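Local coordinates for heme peroxidase (Bacteroides thetaiotaomicron, PDB 2GVK), which is a dye-decolorizing peroxidase, a heme enzyme that probably uses hydrogen peroxide to oxidise dyes and related aromatic substrates, at residues G22-T33 and A135-R146. Sequence-based numbering, arbitrary orientation.
Sequences GENVIFIVYNLT and AVVSVDETHGFR
Val29 O takes two backbone N-H groups, from Val139 N at 2.8 Å and Asp140 N at 3.2 Å, both arriving from the same face of its carbonyl plane. This classic beta bulge shifts the register by one residue, and the strand 136-145 turns a corner there. On either side of it, antiparallel backbone bonds join 24-32 to 136-145, continuing to Arg146 N on Glu23 O at one end and Thr33 N on Ala135 O at the other.

Beside the bulge, Val136 and Val139 pack on Tyr30 and Asn31. The Tyr30 ring is sandwiched: Ile28 CG2 lies over the centre of one face, while Val136 CG2 makes a CH-pi contact with the opposite face, 3.7 Å from the ring centroid. Val139 CG2 presses against the amide of Asn31, 3.4 Å from Asn31 CG.

Among the polar groups, His143 NE2 donates to Glu141 OE2 (2.6 Å, 171°), with the oxygen close to the imidazole plane. With CG anti to the backbone N (chi1 -179°) and the chain extended beyond it, Glu141 lies beside Ile28, and its OE1 bonds to Ser255 of a second subunit. Thr142 OG1 donates to Asp140 OD2; Asp140 OD1 forms a salt bridge with Lys192.

Strand 136-145 is the outermost strand of the antiparallel sheet within this chain, with 24-32 next to it, in the beta-barrel fold of dye-decolorizing peroxidases.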
loop_
_atom_site.group_PDB
_atom_site.type_symbol
_atom_site.label_atom_id
_atom_site.label_comp_id
_atom_site.label_asym_id
_atom_site.label_seq_id
_atom_site.Cartn_x
_atom_site.Cartn_y
_atom_site.Cartn_z
ATOM N N GLY A 22 -2.549 -8.975 -15.268
ATOM C CA GLY A 22 -2.819 -7.710 -14.670
ATOM C C GLY A 22 -4.063 -7.718 -13.829
ATOM O O GLY A 22 -4.855 -8.682 -13.844
ATOM N N GLU A 23 -4.243 -6.662 -13.100
ATOM C CA GLU A 23 -5.444 -6.463 -12.319
ATOM C C GLU A 23 -6.576 -6.008 -13.247
ATOM O O GLU A 23 -7.745 -6.329 -13.025
ATOM C CB GLU A 23 -5.193 -5.419 -11.234
ATOM C CG GLU A 23 -6.287 -5.300 -10.183
ATOM C CD GLU A 23 -6.366 -6.510 -9.277
ATOM O OE1 GLU A 23 -5.317 -7.130 -9.025
ATOM O OE2 GLU A 23 -7.482 -6.847 -8.820
ATOM N N ASN A 24 -6.202 -5.219 -14.266
ATOM C CA ASN A 24 -7.129 -4.671 -15.263
ATOM C C ASN A 24 -6.538 -4.924 -16.606
ATOM O O ASN A 24 -5.345 -4.770 -16.776
ATOM C CB ASN A 24 -7.303 -3.172 -15.066
ATOM C CG ASN A 24 -7.812 -2.839 -13.700
ATOM O OD1 ASN A 24 -9.026 -2.882 -13.444
ATOM N ND2 ASN A 24 -6.893 -2.564 -12.780
ATOM N N VAL A 25 -7.361 -5.313 -17.566
ATOM C CA VAL A 25 -6.856 -5.681 -18.889
ATOM C C VAL A 25 -7.775 -5.227 -20.002
ATOM O O VAL A 25 -8.966 -5.224 -19.861
ATOM C CB VAL A 25 -6.621 -7.247 -19.003
ATOM C CG1 VAL A 25 -7.920 -7.999 -18.894
ATOM C CG2 VAL A 25 -5.905 -7.601 -20.309
ATOM N N ILE A 26 -7.163 -4.803 -21.105
ATOM C CA ILE A 26 -7.875 -4.505 -22.326
ATOM C C ILE A 26 -7.296 -5.364 -23.419
ATOM O O ILE A 26 -6.066 -5.437 -23.581
ATOM C CB ILE A 26 -7.738 -3.026 -22.751
ATOM C CG1 ILE A 26 -8.351 -2.105 -21.708
ATOM C CG2 ILE A 26 -8.418 -2.821 -24.091
ATOM C CD1 ILE A 26 -8.231 -0.643 -22.037
ATOM N N PHE A 27 -8.157 -6.116 -24.085
ATOM C CA PHE A 27 -7.775 -6.878 -25.305
ATOM C C PHE A 27 -8.429 -6.206 -26.507
ATOM O O PHE A 27 -9.661 -6.140 -26.591
ATOM C CB PHE A 27 -8.254 -8.334 -25.253
ATOM C CG PHE A 27 -7.766 -9.107 -24.062
ATOM C CD1 PHE A 27 -6.559 -9.762 -24.098
ATOM C CD2 PHE A 27 -8.590 -9.286 -22.951
ATOM C CE1 PHE A 27 -6.160 -10.554 -23.025
ATOM C CE2 PHE A 27 -8.181 -10.044 -21.895
ATOM C CZ PHE A 27 -6.974 -10.709 -21.955
ATOM N N ILE A 28 -7.617 -5.718 -27.437
ATOM C CA ILE A 28 -8.131 -5.119 -28.667
ATOM C C ILE A 28 -7.611 -5.865 -29.897
ATOM O O ILE A 28 -6.419 -6.066 -30.047
ATOM C CB ILE A 28 -7.725 -3.636 -28.778
ATOM C CG1 ILE A 28 -8.466 -2.808 -27.733
ATOM C CG2 ILE A 28 -8.025 -3.121 -30.126
ATOM C CD1 ILE A 28 -7.930 -1.410 -27.578
ATOM N N VAL A 29 -8.534 -6.281 -30.766
ATOM C CA VAL A 29 -8.184 -6.835 -32.044
ATOM C C VAL A 29 -8.712 -5.907 -33.126
ATOM O O VAL A 29 -9.892 -5.541 -33.128
ATOM C CB VAL A 29 -8.753 -8.255 -32.235
ATOM C CG1 VAL A 29 -8.471 -8.773 -33.635
ATOM C CG2 VAL A 29 -8.161 -9.183 -31.201
ATOM N N TYR A 30 -7.806 -5.480 -33.993
ATOM C CA TYR A 30 -8.116 -4.604 -35.104
ATOM C C TYR A 30 -7.952 -5.343 -36.421
ATOM O O TYR A 30 -7.057 -6.180 -36.562
ATOM C CB TYR A 30 -7.136 -3.443 -35.138
ATOM C CG TYR A 30 -7.323 -2.356 -34.102
ATOM C CD1 TYR A 30 -8.467 -1.601 -34.076
ATOM C CD2 TYR A 30 -6.242 -1.918 -33.336
ATOM C CE1 TYR A 30 -8.588 -0.490 -33.228
ATOM C CE2 TYR A 30 -6.359 -0.823 -32.488
ATOM C CZ TYR A 30 -7.537 -0.122 -32.441
ATOM O OH TYR A 30 -7.644 1.001 -31.654
ATOM N N ASN A 31 -8.740 -4.955 -37.420
ATOM C CA ASN A 31 -8.433 -5.272 -38.804
ATOM C C ASN A 31 -7.875 -4.029 -39.481
ATOM O O ASN A 31 -8.256 -2.919 -39.153
ATOM C CB ASN A 31 -9.675 -5.721 -39.555
ATOM C CG ASN A 31 -9.906 -7.219 -39.480
ATOM O OD1 ASN A 31 -9.061 -7.975 -39.000
ATOM N ND2 ASN A 31 -11.082 -7.657 -39.954
ATOM N N LEU A 32 -6.967 -4.232 -40.423
ATOM C CA LEU A 32 -6.449 -3.144 -41.228
ATOM C C LEU A 32 -7.474 -2.699 -42.245
ATOM O O LEU A 32 -8.205 -3.512 -42.778
ATOM C CB LEU A 32 -5.183 -3.587 -41.970
ATOM C CG LEU A 32 -4.019 -4.059 -41.107
ATOM C CD1 LEU A 32 -2.909 -4.550 -41.998
ATOM C CD2 LEU A 32 -3.539 -2.951 -40.198
ATOM N N THR A 33 -7.459 -1.406 -42.562
ATOM C CA THR A 33 -8.236 -0.872 -43.683
ATOM C C THR A 33 -7.358 -0.757 -44.924
ATOM O O THR A 33 -6.135 -0.867 -44.843
ATOM C CB THR A 33 -8.770 0.527 -43.383
ATOM O OG1 THR A 33 -7.676 1.465 -43.345
ATOM C CG2 THR A 33 -9.514 0.552 -42.079
ATOM N N ALA A 135 -6.619 3.796 -40.207
ATOM C CA ALA A 135 -5.815 2.613 -40.606
ATOM C C ALA A 135 -6.424 1.307 -40.124
ATOM O O ALA A 135 -6.057 0.208 -40.618
ATOM C CB ALA A 135 -4.401 2.749 -40.058
ATOM N N VAL A 136 -7.342 1.401 -39.169
ATOM C CA VAL A 136 -7.917 0.209 -38.555
ATOM C C VAL A 136 -9.411 0.309 -38.296
ATOM O O VAL A 136 -9.985 1.412 -38.246
ATOM C CB VAL A 136 -7.223 -0.117 -37.152
ATOM C CG1 VAL A 136 -5.745 -0.448 -37.343
ATOM C CG2 VAL A 136 -7.409 1.022 -36.189
ATOM N N VAL A 137 -10.029 -0.856 -38.168
ATOM C CA VAL A 137 -11.393 -0.967 -37.690
ATOM C C VAL A 137 -11.414 -2.010 -36.562
ATOM O O VAL A 137 -10.654 -2.983 -36.595
ATOM C CB VAL A 137 -12.375 -1.364 -38.833
ATOM C CG1 VAL A 137 -12.671 -0.161 -39.718
ATOM C CG2 VAL A 137 -11.816 -2.482 -39.657
ATOM N N SER A 138 -12.250 -1.782 -35.552
ATOM C CA SER A 138 -12.347 -2.704 -34.412
ATOM C C SER A 138 -13.018 -4.014 -34.788
ATOM O O SER A 138 -14.112 -4.014 -35.325
ATOM C CB SER A 138 -13.135 -2.068 -33.283
ATOM O OG SER A 138 -13.129 -2.910 -32.144
ATOM N N VAL A 139 -12.338 -5.129 -34.509
ATOM C CA VAL A 139 -12.930 -6.436 -34.601
ATOM C C VAL A 139 -13.509 -6.836 -33.243
ATOM O O VAL A 139 -14.620 -7.298 -33.163
ATOM C CB VAL A 139 -11.896 -7.507 -35.083
ATOM C CG1 VAL A 139 -12.496 -8.889 -35.041
ATOM C CG2 VAL A 139 -11.422 -7.177 -36.461
ATOM N N ASP A 140 -12.732 -6.645 -32.185
ATOM C CA ASP A 140 -13.209 -6.893 -30.826
ATOM C C ASP A 140 -12.444 -6.061 -29.826
ATOM O O ASP A 140 -11.237 -5.840 -29.973
ATOM C CB ASP A 140 -13.050 -8.371 -30.440
ATOM C CG ASP A 140 -13.596 -8.662 -29.054
ATOM O OD1 ASP A 140 -14.829 -8.597 -28.898
ATOM O OD2 ASP A 140 -12.785 -8.791 -28.082
ATOM N N GLU A 141 -13.163 -5.554 -28.837
ATOM C CA GLU A 141 -12.547 -5.006 -27.620
ATOM C C GLU A 141 -13.211 -5.628 -26.425
ATOM O O GLU A 141 -14.441 -5.630 -26.317
ATOM C CB GLU A 141 -12.679 -3.488 -27.552
ATOM C CG GLU A 141 -12.033 -2.882 -26.312
ATOM C CD GLU A 141 -11.915 -1.343 -26.368
ATOM O OE1 GLU A 141 -11.955 -0.765 -27.481
ATOM O OE2 GLU A 141 -11.819 -0.719 -25.281
ATOM N N THR A 142 -12.408 -6.239 -25.579
ATOM C CA THR A 142 -12.896 -6.845 -24.364
ATOM C C THR A 142 -12.109 -6.317 -23.181
ATOM O O THR A 142 -10.863 -6.206 -23.228
ATOM C CB THR A 142 -12.783 -8.390 -24.418
ATOM O OG1 THR A 142 -13.557 -8.892 -25.524
ATOM C CG2 THR A 142 -13.296 -9.015 -23.137
ATOM N N HIS A 143 -12.831 -5.957 -22.125
ATOM C CA HIS A 143 -12.215 -5.515 -20.896
ATOM C C HIS A 143 -12.299 -6.609 -19.871
ATOM O O HIS A 143 -13.367 -7.149 -19.626
ATOM C CB HIS A 143 -12.907 -4.278 -20.370
ATOM C CG HIS A 143 -12.888 -3.133 -21.315
ATOM N ND1 HIS A 143 -13.729 -2.055 -21.190
ATOM C CD2 HIS A 143 -12.175 -2.926 -22.443
ATOM C CE1 HIS A 143 -13.504 -1.210 -22.183
ATOM N NE2 HIS A 143 -12.571 -1.720 -22.960
ATOM N N GLY A 144 -11.179 -6.908 -19.243
ATOM C CA GLY A 144 -11.120 -7.964 -18.231
ATOM C C GLY A 144 -10.658 -7.452 -16.887
ATOM O O GLY A 144 -10.227 -6.298 -16.750
ATOM N N PHE A 145 -10.779 -8.299 -15.875
ATOM C CA PHE A 145 -10.407 -7.930 -14.515
ATOM C C PHE A 145 -9.919 -9.143 -13.790
ATOM O O PHE A 145 -10.373 -10.255 -14.061
ATOM C CB PHE A 145 -11.617 -7.341 -13.768
ATOM C CG PHE A 145 -12.832 -8.223 -13.793
ATOM C CD1 PHE A 145 -13.739 -8.145 -14.826
ATOM C CD2 PHE A 145 -13.040 -9.171 -12.796
ATOM C CE1 PHE A 145 -14.835 -8.995 -14.863
ATOM C CE2 PHE A 145 -14.112 -9.992 -12.829
ATOM C CZ PHE A 145 -15.017 -9.913 -13.858
ATOM N N ARG A 146 -9.020 -8.936 -12.840
ATOM C CA ARG A 146 -8.617 -10.000 -11.929
ATOM C C ARG A 146 -9.740 -10.223 -10.933
ATOM O O ARG A 146 -10.333 -9.269 -10.403
ATOM C CB ARG A 146 -7.329 -9.630 -11.212
ATOM C CG ARG A 146 -6.709 -10.758 -10.433
ATOM C CD ARG A 146 -5.386 -10.310 -9.804
ATOM N NE ARG A 146 -4.911 -11.256 -8.781
ATOM C CZ ARG A 146 -4.238 -12.332 -9.061
ATOM N NH1 ARG A 146 -3.995 -12.631 -10.311
ATOM N NH2 ARG A 146 -3.834 -13.149 -8.087
HETATM O O HOH W 1 -4.981 -11.302 -12.861
HETATM O O HOH W 2 -10.262 -6.628 -10.141
HETATM O O HOH W 3 -11.113 -3.722 -14.879
HETATM O O HOH W 4 -10.151 -8.655 -28.304
#